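Local atomic coordinates of glyoxalase-related enzyme, AraC type (Clostridium phytofermentans, PDB entry 3BT3), a protein that is of unknown function but adopts a glyoxalase-related fold of the VOC superfamily and may serve as the sensing region of an AraC-type transcription regulator. Residues E99-D102 against A103-K106; E87-K90 against G91-F95. One frame throughout, in Å; residues are numbered along the deposited sequence.

How the contacts relate
The two contacts lie in series along one piece of chain. Residues 87-95 (contact 2) lead from the loop after strand 81-85 into strand 92-99, and residues 99-106 (contact 1) carry the chain out of that strand into helix 101-110, so they mark its entrance and exit. Their centres are about 21 Å apart. Strand 92-99 is an outermost strand of its sheet within the chain, but at E99 the sheet continues across the dimer interface. Both contacts reach the second subunit: E99 by a salt bridge to its R21, F95 by edge-to-face ring contacts with its H82 and F84. The protein has no assigned function, so no catalytic or binding role is claimed for either contact.

Contact 1. Residues E99-D102 against A103-K106; sequences EGID and ALHK
The torsions of I101 and L104 swing their branch ends together on one side of the helical turn: in I101 CG1 is anti to the backbone N (chi1 -173°), and in L104 CG is likewise anti (chi1 169°). The ends then meet alongside, CD1 of I101 lying 4.3 Å from CD2 of L104, a loose apolar touch between residues three apart. Both side chains are buried, and both rest on F141 of strand 138-144, whose neighbour E143 accepts a hydrogen bond from I101 N through a carboxylate oxygen and so gives this amide a partner at the start of the helix.

The backbone supplies the stronger links. L104 N donates to G100 O at 3.0 Å and lies in the plane of that carbonyl. The next bond, from H105 N to I101 O, is longer at 3.2 Å; its donor is tilted 30° from the carbonyl plane. K106 N closes the series on D102 O at 3.1 Å. These three successive i to i+4 bonds are the opening of an alpha helix, with G100 as its N-cap residue. The positive phi of G100 would press a CB against the carbonyl oxygen of E99, so the bare CA suits this entry. The order strand 92-99, helix 101-110, then strands 120-122, 126-132 and 138-144 is the beta-alpha-beta-beta-beta arrangement of the VOC superfamily, and this turn is its step from strand to helix.

The same G100 carbonyl oxygen that receives L104 N also has A103 CB beside it, at 3.4 Å. D102 leads away from 103-106 and its carboxylate forms a salt bridge with R127, while in the dimer A103 packs on G17 and L104 on Y18 of the second subunit.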
loop_
_atom_site.group_PDB
_atom_site.type_symbol
_atom_site.label_atom_id
_atom_site.label_comp_id
_atom_site.label_asym_id
_atom_site.label_seq_id
_atom_site.Cartn_x
_atom_site.Cartn_y
_atom_site.Cartn_z
ATOM N N GLU A 99 12.967 3.909 -10.800
ATOM C CA GLU A 99 14.218 4.212 -11.456
ATOM C C GLU A 99 13.880 4.401 -12.926
ATOM O O GLU A 99 13.296 3.522 -13.550
ATOM C CB GLU A 99 15.184 3.051 -11.257
ATOM C CG GLU A 99 16.642 3.446 -11.282
ATOM C CD GLU A 99 17.511 2.471 -10.507
ATOM O OE1 GLU A 99 18.734 2.715 -10.409
ATOM O OE2 GLU A 99 16.970 1.463 -9.993
ATOM N N GLY A 100 14.230 5.562 -13.466
ATOM C CA GLY A 100 13.933 5.855 -14.857
ATOM C C GLY A 100 12.665 6.679 -14.925
ATOM O O GLY A 100 11.744 6.365 -15.680
ATOM N N ILE A 101 12.616 7.739 -14.122
ATOM C CA ILE A 101 11.448 8.604 -14.068
ATOM C C ILE A 101 11.155 9.266 -15.415
ATOM O O ILE A 101 9.997 9.501 -15.758
ATOM C CB ILE A 101 11.617 9.688 -12.969
ATOM C CG1 ILE A 101 10.322 10.477 -12.810
ATOM C CG2 ILE A 101 12.741 10.638 -13.322
ATOM C CD1 ILE A 101 9.163 9.636 -12.378
ATOM N N ASP A 102 12.197 9.563 -16.181
ATOM C CA ASP A 102 12.003 10.185 -17.487
ATOM C C ASP A 102 11.392 9.169 -18.441
ATOM O O ASP A 102 10.502 9.492 -19.218
ATOM C CB ASP A 102 13.337 10.688 -18.032
ATOM C CG ASP A 102 13.959 11.741 -17.138
ATOM O OD1 ASP A 102 13.454 12.889 -17.137
ATOM O OD2 ASP A 102 14.941 11.414 -16.428
ATOM N N ALA A 103 11.881 7.935 -18.379
ATOM C CA ALA A 103 11.360 6.879 -19.228
ATOM C C ALA A 103 9.877 6.669 -18.910
ATOM O O ALA A 103 9.069 6.499 -19.817
ATOM C CB ALA A 103 12.141 5.582 -19.011
ATOM N N LEU A 104 9.516 6.686 -17.629
ATOM C CA LEU A 104 8.116 6.497 -17.260
ATOM C C LEU A 104 7.215 7.552 -17.889
ATOM O O LEU A 104 6.225 7.227 -18.540
ATOM C CB LEU A 104 7.924 6.546 -15.742
ATOM C CG LEU A 104 6.453 6.620 -15.302
ATOM C CD1 LEU A 104 5.727 5.385 -15.763
ATOM C CD2 LEU A 104 6.353 6.744 -13.793
ATOM N N HIS A 105 7.564 8.815 -17.688
ATOM C CA HIS A 105 6.775 9.917 -18.214
ATOM C C HIS A 105 6.573 9.812 -19.724
ATOM O O HIS A 105 5.468 10.031 -20.239
ATOM C CB HIS A 105 7.454 11.232 -17.861
ATOM C CG HIS A 105 6.613 12.435 -18.136
ATOM N ND1 HIS A 105 6.392 12.913 -19.410
ATOM C CD2 HIS A 105 5.930 13.254 -17.303
ATOM C CE1 HIS A 105 5.610 13.976 -19.348
ATOM N NE2 HIS A 105 5.315 14.204 -18.081
ATOM N N LYS A 106 7.646 9.465 -20.425
ATOM C CA LYS A 106 7.608 9.326 -21.871
ATOM C C LYS A 106 6.729 8.141 -22.276
ATOM O O LYS A 106 5.978 8.217 -23.257
ATOM C CB LYS A 106 9.027 9.146 -22.401
ATOM C CG LYS A 106 9.135 8.975 -23.903
ATOM C CD LYS A 106 10.588 9.144 -24.337
ATOM C CE LYS A 106 10.789 8.875 -25.822
ATOM N NZ LYS A 106 10.647 7.424 -26.155
#

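Contact 2. Residues E87-K90 against G91-F95; sequences EPIK and GVAGF
The chain turns through I89, K90 and G91 into the strand, with G91 at a positive phi (115°) where a CB would clash with K90 O. Across this bend I89 points at residues 91-93 and meets them with two branches. Its CG2, anti to the backbone N, approaches the main chain at V92 O (4.0 Å) and G91 O (4.1 Å). The other branch, CG1, lies beside the backbone N (chi1 -75°) and continues extended at chi2 (166°), which carries CD1 to within 4.0 Å of A93 CB, a methyl-to-methyl contact between side chains four residues apart. K90 heads away instead, its chain extended beyond CG.

The bend joins the two four-stranded sheets of the chain, since strand 81-85 belongs to one and strand 92-99 to the other. G91 and A93 are hydrogen-bonded through their backbones to I138, and strand 92-99 runs parallel to 138-144.

With no hydrogen bond between the two segments, the side-chain contact of I89 with A93 itself rests on dispersion and probably the hydrophobic effect, which favour closeness without fixing a direction.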
loop_
_atom_site.group_PDB
_atom_site.type_symbol
_atom_site.label_atom_id
_atom_site.label_comp_id
_atom_site.label_asym_id
_atom_site.label_seq_id
_atom_site.Cartn_x
_atom_site.Cartn_y
_atom_site.Cartn_z
ATOM N N GLU A 87 -15.742 1.971 -4.122
ATOM C CA GLU A 87 -15.560 3.345 -4.574
ATOM C C GLU A 87 -14.076 3.665 -4.716
ATOM O O GLU A 87 -13.294 3.451 -3.790
ATOM C CB GLU A 87 -16.197 4.334 -3.590
ATOM C CG GLU A 87 -17.709 4.457 -3.702
ATOM C CD GLU A 87 -18.172 4.936 -5.082
ATOM O OE1 GLU A 87 -17.582 5.903 -5.620
ATOM O OE2 GLU A 87 -19.137 4.346 -5.621
ATOM N N PRO A 88 -13.673 4.191 -5.879
ATOM C CA PRO A 88 -12.269 4.532 -6.109
ATOM C C PRO A 88 -11.759 5.457 -5.006
ATOM O O PRO A 88 -12.528 6.213 -4.413
ATOM C CB PRO A 88 -12.298 5.254 -7.460
ATOM C CG PRO A 88 -13.524 4.739 -8.120
ATOM C CD PRO A 88 -14.516 4.664 -6.991
ATOM N N ILE A 89 -10.464 5.402 -4.731
ATOM C CA ILE A 89 -9.887 6.274 -3.721
ATOM C C ILE A 89 -9.788 7.692 -4.276
ATOM O O ILE A 89 -9.363 7.891 -5.414
ATOM C CB ILE A 89 -8.470 5.807 -3.310
ATOM C CG1 ILE A 89 -8.578 4.558 -2.418
ATOM C CG2 ILE A 89 -7.735 6.942 -2.574
ATOM C CD1 ILE A 89 -7.277 3.815 -2.218
ATOM N N LYS A 90 -10.201 8.669 -3.475
ATOM C CA LYS A 90 -10.119 10.076 -3.864
ATOM C C LYS A 90 -8.864 10.611 -3.199
ATOM O O LYS A 90 -8.779 10.674 -1.977
ATOM C CB LYS A 90 -11.333 10.856 -3.363
ATOM C CG LYS A 90 -12.657 10.344 -3.899
ATOM C CD LYS A 90 -13.813 11.099 -3.270
ATOM C CE LYS A 90 -15.149 10.554 -3.738
ATOM N NZ LYS A 90 -16.274 11.195 -2.995
ATOM N N GLY A 91 -7.882 10.987 -4.002
ATOM C CA GLY A 91 -6.634 11.479 -3.452
ATOM C C GLY A 91 -5.509 10.517 -3.798
ATOM O O GLY A 91 -5.612 9.753 -4.765
ATOM N N VAL A 92 -4.446 10.546 -3.003
ATOM C CA VAL A 92 -3.284 9.697 -3.216
ATOM C C VAL A 92 -3.510 8.239 -2.828
ATOM O O VAL A 92 -3.910 7.936 -1.705
ATOM C CB VAL A 92 -2.065 10.233 -2.428
ATOM C CG1 VAL A 92 -0.925 9.233 -2.508
ATOM C CG2 VAL A 92 -1.633 11.589 -2.988
ATOM N N ALA A 93 -3.229 7.340 -3.765
ATOM C CA ALA A 93 -3.400 5.912 -3.539
ATOM C C ALA A 93 -2.083 5.157 -3.612
ATOM O O ALA A 93 -2.021 3.993 -3.244
ATOM C CB ALA A 93 -4.368 5.334 -4.569
ATOM N N GLY A 94 -1.038 5.814 -4.103
ATOM C CA GLY A 94 0.257 5.168 -4.231
ATOM C C GLY A 94 1.426 6.131 -4.121
ATOM O O GLY A 94 1.358 7.279 -4.563
ATOM N N PHE A 95 2.512 5.649 -3.530
ATOM C CA PHE A 95 3.711 6.446 -3.322
ATOM C C PHE A 95 4.879 5.515 -3.569
ATOM O O PHE A 95 5.396 4.912 -2.638
ATOM C CB PHE A 95 3.732 6.952 -1.876
ATOM C CG PHE A 95 4.916 7.811 -1.551
ATOM C CD1 PHE A 95 5.160 8.984 -2.263
ATOM C CD2 PHE A 95 5.781 7.459 -0.523
ATOM C CE1 PHE A 95 6.245 9.798 -1.956
ATOM C CE2 PHE A 95 6.875 8.267 -0.203
ATOM C CZ PHE A 95 7.106 9.444 -0.924
#